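Long-range contacts in 27kDa outer membrane protein (Silicibacter pomeroyi, PDB 3GYK), which probably acts as a thiol-disulfide oxidoreductase, this chain being its DsbA-like thioredoxin domain: residues E28-N33 against A90-S95; A71-L76 against P124-H129; Q81-A86 against V110-E115. All blocks are in the same frame, centred on the assembly; numbering follows the deposited sequence.

From the N terminus, strand 24-30 leads into segment 28-33, whose partner 90-95 comes only after 56 intervening residues; this closes interaction 1 and ties the central sheet to helix 84-92. Before that loop closes, the chain has already passed 71-76 and 81-86, the opening halves of interactions 2 and 3, so interaction 1 crosses both. Interaction 3 then closes at 110-115, entirely within the span of interaction 2, which ends at 124-129. Both join parts of the helical region between strands 54-60 and 147-150, where DsbA-like proteins carry a helical insertion. Contacts among the three are direct: Tyr32 packs on Ala71 and Ala75, and Tyr84 meets Phe30 and Ala75.

Interaction 1: residues E28-N33 against A90-S95; sequences EFFDYN and ALMGMS. With SO4 (sulfate ion), chain G.
Met92, present as selenomethionine, sends its terminal methyl into the corner formed by two aromatic rings: CE lies 3.5 Å from CD1 of Phe30 and 3.5 Å from CD1 of Tyr32. It reaches both rings obliquely. The selenium is 5.2 Å from the centroid of the Tyr32 ring, a Met-aromatic contact 60° off the ring normal. The chain of Met92 leaves with CG anti to the backbone N (chi1 -160°) and then bends at its second and third torsions, which turns CE toward the Phe30 and Tyr32 rings. Leu91 approaches Tyr32 differently: its CD1 sits 4.0 Å from the ring centroid and only 10° off the normal, a CH-pi contact over one face, while its CB touches Tyr32 CD1 at 3.5 Å.

These side chains join the end of central strand 24-30 to the last turn of helix 84-92, and so the thioredoxin-type sheet to the helical part of this DsbA-like domain. Phe30 also touches Cys37, part of a CxxC sequence at a helix start that probably forms the redox centre.

Further out, Tyr32 OH is hydrogen-bonded to Glu60 and His88, which fixes the far end of the ring. Asp31 OD1 accepts from the backbone N of Asn33 at 2.8 Å, making an Asx turn, and also bonds to Ser68. Beyond the helix end, Ser95 N donates to O2 of a sulfate at 2.9 Å, an ion also held by Arg105 and probably derived from the crystallisation liquor.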
loop_
_atom_site.group_PDB
_atom_site.type_symbol
_atom_site.label_atom_id
_atom_site.label_comp_id
_atom_site.label_asym_id
_atom_site.label_seq_id
_atom_site.Cartn_x
_atom_site.Cartn_y
_atom_site.Cartn_z
ATOM N N GLU A 28 1.805 -4.071 3.334
ATOM C CA GLU A 28 2.965 -3.325 2.827
ATOM C C GLU A 28 2.798 -1.858 3.208
ATOM O O GLU A 28 1.708 -1.291 3.049
ATOM C CB GLU A 28 3.047 -3.414 1.292
ATOM C CG GLU A 28 4.313 -2.699 0.766
ATOM C CD GLU A 28 4.457 -2.674 -0.760
ATOM O OE1 GLU A 28 3.631 -3.285 -1.466
ATOM O OE2 GLU A 28 5.408 -1.976 -1.242
ATOM N N PHE A 29 3.880 -1.268 3.718
ATOM C CA PHE A 29 3.955 0.172 3.994
ATOM C C PHE A 29 4.815 0.747 2.870
ATOM O O PHE A 29 5.948 0.283 2.644
ATOM C CB PHE A 29 4.690 0.404 5.317
ATOM C CG PHE A 29 3.873 0.080 6.573
ATOM C CD1 PHE A 29 3.489 1.095 7.455
ATOM C CD2 PHE A 29 3.551 -1.257 6.899
ATOM C CE1 PHE A 29 2.776 0.816 8.626
ATOM C CE2 PHE A 29 2.840 -1.556 8.076
ATOM C CZ PHE A 29 2.434 -0.530 8.932
ATOM N N PHE A 30 4.329 1.781 2.186
ATOM C CA PHE A 30 5.059 2.254 1.002
ATOM C C PHE A 30 4.851 3.754 0.742
ATOM O O PHE A 30 3.946 4.383 1.319
ATOM C CB PHE A 30 4.587 1.473 -0.250
ATOM C CG PHE A 30 3.103 1.568 -0.480
ATOM C CD1 PHE A 30 2.558 2.677 -1.107
ATOM C CD2 PHE A 30 2.247 0.559 -0.014
ATOM C CE1 PHE A 30 1.179 2.788 -1.300
ATOM C CE2 PHE A 30 0.853 0.676 -0.186
ATOM C CZ PHE A 30 0.329 1.781 -0.839
ATOM N N ASP A 31 5.711 4.282 -0.144
ATOM C CA ASP A 31 5.728 5.709 -0.543
ATOM C C ASP A 31 5.954 5.679 -2.051
ATOM O O ASP A 31 6.830 4.946 -2.533
ATOM C CB ASP A 31 6.886 6.403 0.207
ATOM C CG ASP A 31 7.056 7.878 -0.149
ATOM O OD1 ASP A 31 7.251 8.177 -1.351
ATOM O OD2 ASP A 31 7.043 8.721 0.782
ATOM N N TYR A 32 5.171 6.472 -2.798
ATOM C CA TYR A 32 5.224 6.439 -4.271
ATOM C C TYR A 32 6.524 6.950 -4.884
ATOM O O TYR A 32 6.758 6.711 -6.050
ATOM C CB TYR A 32 4.000 7.138 -4.927
ATOM C CG TYR A 32 2.725 6.380 -4.663
ATOM C CD1 TYR A 32 2.451 5.182 -5.347
ATOM C CD2 TYR A 32 1.804 6.840 -3.721
ATOM C CE1 TYR A 32 1.277 4.437 -5.074
ATOM C CE2 TYR A 32 0.612 6.112 -3.446
ATOM C CZ TYR A 32 0.363 4.923 -4.126
ATOM O OH TYR A 32 -0.785 4.218 -3.820
ATOM N N ASN A 33 7.378 7.602 -4.086
ATOM C CA ASN A 33 8.663 8.068 -4.553
ATOM C C ASN A 33 9.849 7.243 -4.053
ATOM O O ASN A 33 11.021 7.586 -4.307
ATOM C CB ASN A 33 8.829 9.535 -4.181
ATOM C CG ASN A 33 8.043 10.450 -5.126
ATOM O OD1 ASN A 33 8.165 10.322 -6.343
ATOM N ND2 ASN A 33 7.247 11.362 -4.571
ATOM N N ALA A 90 -0.533 2.253 -11.299
ATOM C CA ALA A 90 -0.094 3.219 -12.326
ATOM C C ALA A 90 0.918 4.220 -11.753
ATOM O O ALA A 90 1.909 4.584 -12.422
ATOM C CB ALA A 90 -1.287 3.937 -12.949
ATOM N N LEU A 91 0.657 4.674 -10.525
ATOM C CA LEU A 91 1.584 5.540 -9.793
ATOM C C LEU A 91 2.881 4.828 -9.509
ATOM O O LEU A 91 3.949 5.345 -9.782
ATOM C CB LEU A 91 0.977 6.008 -8.468
ATOM C CG LEU A 91 -0.175 7.012 -8.564
ATOM C CD1 LEU A 91 -0.883 7.172 -7.229
ATOM C CD2 LEU A 91 0.360 8.359 -9.072
HETATM N N MSE A 92 2.784 3.637 -8.934
HETATM C CA MSE A 92 3.974 2.894 -8.551
HETATM C C MSE A 92 4.814 2.467 -9.768
HETATM O O MSE A 92 6.042 2.290 -9.655
HETATM C CB MSE A 92 3.563 1.733 -7.614
HETATM C CG MSE A 92 4.644 1.172 -6.778
HETATM SE SE MSE A 92 5.525 2.485 -5.618
HETATM C CE MSE A 92 4.370 2.513 -4.069
ATOM N N GLY A 93 4.183 2.388 -10.951
ATOM C CA GLY A 93 4.886 2.037 -12.181
ATOM C C GLY A 93 5.264 3.209 -13.074
ATOM O O GLY A 93 5.747 3.029 -14.208
HETATM N N MSE A 94 5.059 4.422 -12.580
HETATM C CA MSE A 94 5.294 5.619 -13.391
HETATM C C MSE A 94 6.781 5.928 -13.599
HETATM O O MSE A 94 7.635 5.476 -12.837
HETATM C CB MSE A 94 4.606 6.835 -12.781
HETATM C CG MSE A 94 5.393 7.496 -11.673
HETATM SE SE MSE A 94 4.284 8.754 -10.748
HETATM C CE MSE A 94 4.319 10.210 -12.073
ATOM N N SER A 95 7.072 6.718 -14.622
ATOM C CA SER A 95 8.427 7.191 -14.850
ATOM C C SER A 95 8.510 8.608 -14.268
ATOM O O SER A 95 7.619 9.425 -14.479
ATOM C CB SER A 95 8.733 7.161 -16.337
ATOM O OG SER A 95 10.056 7.592 -16.587
HETATM S S SO4 G . 4.678 7.155 -17.002
HETATM O O1 SO4 G . 5.776 6.345 -17.524
HETATM O O2 SO4 G . 5.177 8.284 -16.227
HETATM O O3 SO4 G . 3.854 7.651 -18.104
HETATM O O4 SO4 G . 3.812 6.286 -16.209
#

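Interaction 2: residues A71-L76 against P124-H129; sequences AARAAL and PEVTAH
Leu76 turns from helix 66-77 toward Val126 and His129 of helix 124-140; its base meets Val126 and both its methyls meet His129. Its CB lies 4.0 Å from Val126 CG2, beside the closest backbone approach of the two segments. From CG, set anti to the carbonyl carbon (chi1 -68°), the two methyls part over His129: CD1 touches the ring atom CD2 of His129 at 3.7 Å, and CD2 of Leu76 stands 3.9 Å from the ring centroid, 8° off the normal. That is a CH-pi contact over the face. The segment axes come within 9.7 Å at an angle of 123°, so these two segments cross steeply.

One turn earlier, Arg73, in the one of its two modelled conformers considered here, directs NH2 and NH1 to a single atom, Thr127 OG1, the NH2 bond being 3.0 Å long and lying near the guanidinium plane.

An alanine in place of His129 would probably leave the Leu76 methyls without their flat support and Asn13 O and Glu60 N without their imidazole mates. With ND1 facing that carbonyl oxygen and NE2 that backbone N-H, the ring is likely to be neutral, protonated on ND1, polar at its edge while an apolar methyl fills one face.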
loop_
_atom_site.group_PDB
_atom_site.type_symbol
_atom_site.label_atom_id
_atom_site.label_comp_id
_atom_site.label_asym_id
_atom_site.label_seq_id
_atom_site.Cartn_x
_atom_site.Cartn_y
_atom_site.Cartn_z
ATOM N N ALA A 71 0.640 12.263 -3.563
ATOM C CA ALA A 71 0.370 10.954 -4.144
ATOM C C ALA A 71 -0.434 10.034 -3.209
ATOM O O ALA A 71 -1.411 9.402 -3.641
ATOM C CB ALA A 71 1.703 10.294 -4.538
ATOM N N ALA A 72 -0.017 9.937 -1.943
ATOM C CA ALA A 72 -0.751 9.131 -0.960
ATOM C C ALA A 72 -2.197 9.638 -0.785
ATOM O O ALA A 72 -3.138 8.824 -0.778
ATOM C CB ALA A 72 -0.023 9.088 0.365
ATOM N N ARG A 73 -2.373 10.957 -0.656
ATOM C CA ARG A 73 -3.726 11.515 -0.510
ATOM C C ARG A 73 -4.571 11.207 -1.749
ATOM O O ARG A 73 -5.731 10.777 -1.635
ATOM C CB ARG A 73 -3.683 13.027 -0.248
ATOM C CG ARG A 73 -3.042 13.350 1.100
ATOM C CD ARG A 73 -3.236 14.791 1.488
ATOM N NE ARG A 73 -2.991 14.912 2.915
ATOM C CZ ARG A 73 -3.944 14.829 3.840
ATOM N NH1 ARG A 73 -5.212 14.673 3.482
ATOM N NH2 ARG A 73 -3.628 14.925 5.122
ATOM N N ALA A 74 -3.966 11.400 -2.919
ATOM C CA ALA A 74 -4.662 11.195 -4.204
ATOM C C ALA A 74 -5.091 9.734 -4.330
ATOM O O ALA A 74 -6.225 9.442 -4.716
ATOM C CB ALA A 74 -3.753 11.557 -5.332
ATOM N N ALA A 75 -4.177 8.824 -4.001
ATOM C CA ALA A 75 -4.480 7.406 -4.088
ATOM C C ALA A 75 -5.644 7.056 -3.167
ATOM O O ALA A 75 -6.605 6.414 -3.605
ATOM C CB ALA A 75 -3.213 6.550 -3.757
ATOM N N LEU A 76 -5.583 7.485 -1.908
ATOM C CA LEU A 76 -6.673 7.186 -0.972
ATOM C C LEU A 76 -7.978 7.806 -1.459
ATOM O O LEU A 76 -9.029 7.168 -1.351
ATOM C CB LEU A 76 -6.345 7.667 0.446
ATOM C CG LEU A 76 -5.208 6.870 1.110
ATOM C CD1 LEU A 76 -4.626 7.626 2.335
ATOM C CD2 LEU A 76 -5.675 5.431 1.472
ATOM N N PRO A 124 -11.343 13.966 5.895
ATOM C CA PRO A 124 -10.628 13.557 7.112
ATOM C C PRO A 124 -10.288 12.048 7.176
ATOM O O PRO A 124 -9.324 11.688 7.845
ATOM C CB PRO A 124 -11.575 13.979 8.252
ATOM C CG PRO A 124 -12.929 14.084 7.616
ATOM C CD PRO A 124 -12.654 14.572 6.200
ATOM N N GLU A 125 -11.020 11.170 6.482
ATOM C CA GLU A 125 -10.608 9.745 6.465
ATOM C C GLU A 125 -9.218 9.553 5.804
ATOM O O GLU A 125 -8.496 8.610 6.132
ATOM C CB GLU A 125 -11.660 8.824 5.810
ATOM C CG GLU A 125 -11.808 9.041 4.319
ATOM C CD GLU A 125 -12.831 8.121 3.652
ATOM O OE1 GLU A 125 -13.083 7.006 4.157
ATOM O OE2 GLU A 125 -13.384 8.524 2.604
ATOM N N VAL A 126 -8.847 10.454 4.883
ATOM C CA VAL A 126 -7.558 10.354 4.202
ATOM C C VAL A 126 -6.440 10.669 5.220
ATOM O O VAL A 126 -5.472 9.888 5.402
ATOM C CB VAL A 126 -7.499 11.317 2.954
ATOM C CG1 VAL A 126 -6.079 11.415 2.396
ATOM C CG2 VAL A 126 -8.452 10.812 1.857
ATOM N N THR A 127 -6.613 11.793 5.907
ATOM C CA THR A 127 -5.729 12.170 7.009
ATOM C C THR A 127 -5.638 11.063 8.079
ATOM O O THR A 127 -4.526 10.722 8.519
ATOM C CB THR A 127 -6.190 13.465 7.628
ATOM O OG1 THR A 127 -6.133 14.486 6.617
ATOM C CG2 THR A 127 -5.294 13.848 8.804
ATOM N N ALA A 128 -6.798 10.499 8.456
ATOM C CA ALA A 128 -6.852 9.436 9.464
ATOM C C ALA A 128 -6.031 8.221 9.024
ATOM O O ALA A 128 -5.297 7.640 9.851
ATOM C CB ALA A 128 -8.315 9.034 9.827
ATOM N N HIS A 129 -6.123 7.835 7.754
ATOM C CA HIS A 129 -5.325 6.680 7.275
ATOM C C HIS A 129 -3.827 6.961 7.419
ATOM O O HIS A 129 -3.063 6.170 7.974
ATOM C CB HIS A 129 -5.635 6.329 5.826
ATOM C CG HIS A 129 -4.766 5.238 5.277
ATOM N ND1 HIS A 129 -5.209 3.940 5.138
ATOM C CD2 HIS A 129 -3.464 5.236 4.884
ATOM C CE1 HIS A 129 -4.227 3.192 4.650
ATOM N NE2 HIS A 129 -3.155 3.951 4.504
HETATM O O HOH W 1 -10.996 8.108 0.846
#

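Interaction 3: residues Q81-A86 against V110-E115; sequences QGKYEA and VGLDTE
Val110 CG1 lies 4.0 Å from Ala86 O, a loose contact, and the next residue, Gly111, has the positive phi of a Schellman motif that closes helix 100-109 and turns the chain past the start of helix 84-92. The carbonyl O of Val110 is met more closely, at 3.4 Å, by Lys83 CE. The O of Gly111 is 3.7 Å from the same Lys83 CE. At the backbone angles of Gly111 a CB would be jammed against the carbonyl O of Val110, which favours glycine; toward Lys83 CE it would make only a close contact.

Leu112 comes next and fills the middle of the contact. Its CD2 is 3.7 Å from Lys83 CD, the two side chains sliding past each other in opposite directions, and 3.5 Å from Gln81 CD, whose chain crosses at a slant. Ala107, Phe87 and Leu117 pack round Leu112 and join it to three helices.

At Asp113, the N-cap of helix 114-120, the contact turns polar. Extended beyond CG (chi2 -179°), the Gln81 side chain brings its amide to the backbone of this one residue. Asp113 N donates to Gln81 OE1 at 2.9 Å, at an N-H...O angle of 163° and on a lone pair in the carbonyl plane. The return bond is longer and tilted from both planes: Gln81 NE2 donates to Asp113 O at 3.2 Å. Asp113 OD1, meanwhile, accepts from the backbone N of Gln116.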
loop_
_atom_site.group_PDB
_atom_site.type_symbol
_atom_site.label_atom_id
_atom_site.label_comp_id
_atom_site.label_asym_id
_atom_site.label_seq_id
_atom_site.Cartn_x
_atom_site.Cartn_y
_atom_site.Cartn_z
ATOM N N GLN A 81 -13.871 6.744 -6.173
ATOM C CA GLN A 81 -14.204 6.554 -7.580
ATOM C C GLN A 81 -13.991 5.109 -8.000
ATOM O O GLN A 81 -14.100 4.783 -9.181
ATOM C CB GLN A 81 -13.384 7.507 -8.459
ATOM C CG GLN A 81 -13.827 8.959 -8.310
ATOM C CD GLN A 81 -13.035 9.902 -9.181
ATOM O OE1 GLN A 81 -13.033 9.762 -10.412
ATOM N NE2 GLN A 81 -12.376 10.888 -8.557
ATOM N N GLY A 82 -13.695 4.251 -7.021
ATOM C CA GLY A 82 -13.592 2.823 -7.252
ATOM C C GLY A 82 -12.373 2.450 -8.054
ATOM O O GLY A 82 -12.366 1.415 -8.733
ATOM N N LYS A 83 -11.321 3.264 -7.954
ATOM C CA LYS A 83 -10.173 3.109 -8.830
ATOM C C LYS A 83 -8.850 3.062 -8.060
ATOM O O LYS A 83 -7.796 3.306 -8.642
ATOM C CB LYS A 83 -10.148 4.244 -9.873
ATOM C CG LYS A 83 -11.186 4.100 -10.983
ATOM C CD LYS A 83 -11.114 5.283 -11.957
ATOM C CE LYS A 83 -11.839 4.978 -13.251
ATOM N NZ LYS A 83 -13.318 5.092 -13.069
ATOM N N TYR A 84 -8.904 2.725 -6.764
ATOM C CA TYR A 84 -7.688 2.660 -5.941
ATOM C C TYR A 84 -6.621 1.747 -6.548
ATOM O O TYR A 84 -5.470 2.161 -6.747
ATOM C CB TYR A 84 -7.985 2.248 -4.471
ATOM C CG TYR A 84 -6.704 2.207 -3.674
ATOM C CD1 TYR A 84 -6.166 3.378 -3.140
ATOM C CD2 TYR A 84 -5.983 1.007 -3.530
ATOM C CE1 TYR A 84 -4.962 3.350 -2.418
ATOM C CE2 TYR A 84 -4.787 0.967 -2.845
ATOM C CZ TYR A 84 -4.274 2.154 -2.311
ATOM O OH TYR A 84 -3.083 2.133 -1.644
ATOM N N GLU A 85 -6.979 0.491 -6.822
ATOM C CA GLU A 85 -5.975 -0.465 -7.279
ATOM C C GLU A 85 -5.309 -0.032 -8.597
ATOM O O GLU A 85 -4.074 -0.054 -8.703
ATOM C CB GLU A 85 -6.556 -1.893 -7.406
ATOM C CG GLU A 85 -5.484 -2.908 -7.784
ATOM C CD GLU A 85 -5.955 -4.361 -7.797
ATOM O OE1 GLU A 85 -7.052 -4.657 -7.241
ATOM O OE2 GLU A 85 -5.216 -5.199 -8.376
ATOM N N ALA A 86 -6.117 0.354 -9.589
ATOM C CA ALA A 86 -5.567 0.735 -10.890
ATOM C C ALA A 86 -4.654 1.948 -10.724
ATOM O O ALA A 86 -3.572 2.027 -11.335
ATOM C CB ALA A 86 -6.685 1.052 -11.862
ATOM N N VAL A 110 -5.718 6.930 -15.778
ATOM C CA VAL A 110 -6.543 5.831 -15.232
ATOM C C VAL A 110 -8.040 6.164 -15.197
ATOM O O VAL A 110 -8.855 5.368 -14.732
ATOM C CB VAL A 110 -6.051 5.300 -13.847
ATOM C CG1 VAL A 110 -4.599 4.866 -13.911
ATOM C CG2 VAL A 110 -6.267 6.313 -12.731
ATOM N N GLY A 111 -8.391 7.351 -15.675
ATOM C CA GLY A 111 -9.788 7.706 -15.849
ATOM C C GLY A 111 -10.462 8.358 -14.660
ATOM O O GLY A 111 -11.701 8.413 -14.601
ATOM N N LEU A 112 -9.665 8.873 -13.729
ATOM C CA LEU A 112 -10.203 9.633 -12.609
ATOM C C LEU A 112 -10.634 11.034 -13.012
ATOM O O LEU A 112 -10.008 11.676 -13.864
ATOM C CB LEU A 112 -9.172 9.725 -11.486
ATOM C CG LEU A 112 -8.911 8.403 -10.773
ATOM C CD1 LEU A 112 -7.577 8.470 -10.015
ATOM C CD2 LEU A 112 -10.073 8.060 -9.814
ATOM N N ASP A 113 -11.728 11.486 -12.402
ATOM C CA ASP A 113 -12.173 12.876 -12.460
ATOM C C ASP A 113 -11.283 13.624 -11.473
ATOM O O ASP A 113 -11.403 13.418 -10.269
ATOM C CB ASP A 113 -13.630 12.935 -12.001
ATOM C CG ASP A 113 -14.175 14.349 -11.891
ATOM O OD1 ASP A 113 -13.413 15.304 -11.627
ATOM O OD2 ASP A 113 -15.404 14.502 -12.040
ATOM N N THR A 114 -10.384 14.472 -11.961
ATOM C CA THR A 114 -9.353 15.036 -11.059
ATOM C C THR A 114 -9.886 16.177 -10.176
ATOM O O THR A 114 -9.312 16.469 -9.126
ATOM C CB THR A 114 -8.093 15.515 -11.834
ATOM O OG1 THR A 114 -8.493 16.450 -12.827
ATOM C CG2 THR A 114 -7.397 14.356 -12.510
ATOM N N GLU A 115 -10.976 16.808 -10.605
ATOM C CA GLU A 115 -11.636 17.838 -9.804
ATOM C C GLU A 115 -12.297 17.208 -8.565
ATOM O O GLU A 115 -12.169 17.716 -7.449
ATOM C CB GLU A 115 -12.635 18.623 -10.657
ATOM C CG GLU A 115 -12.014 19.256 -11.907
ATOM C CD GLU A 115 -13.034 19.924 -12.823
ATOM O OE1 GLU A 115 -14.258 19.773 -12.602
ATOM O OE2 GLU A 115 -12.613 20.606 -13.781
#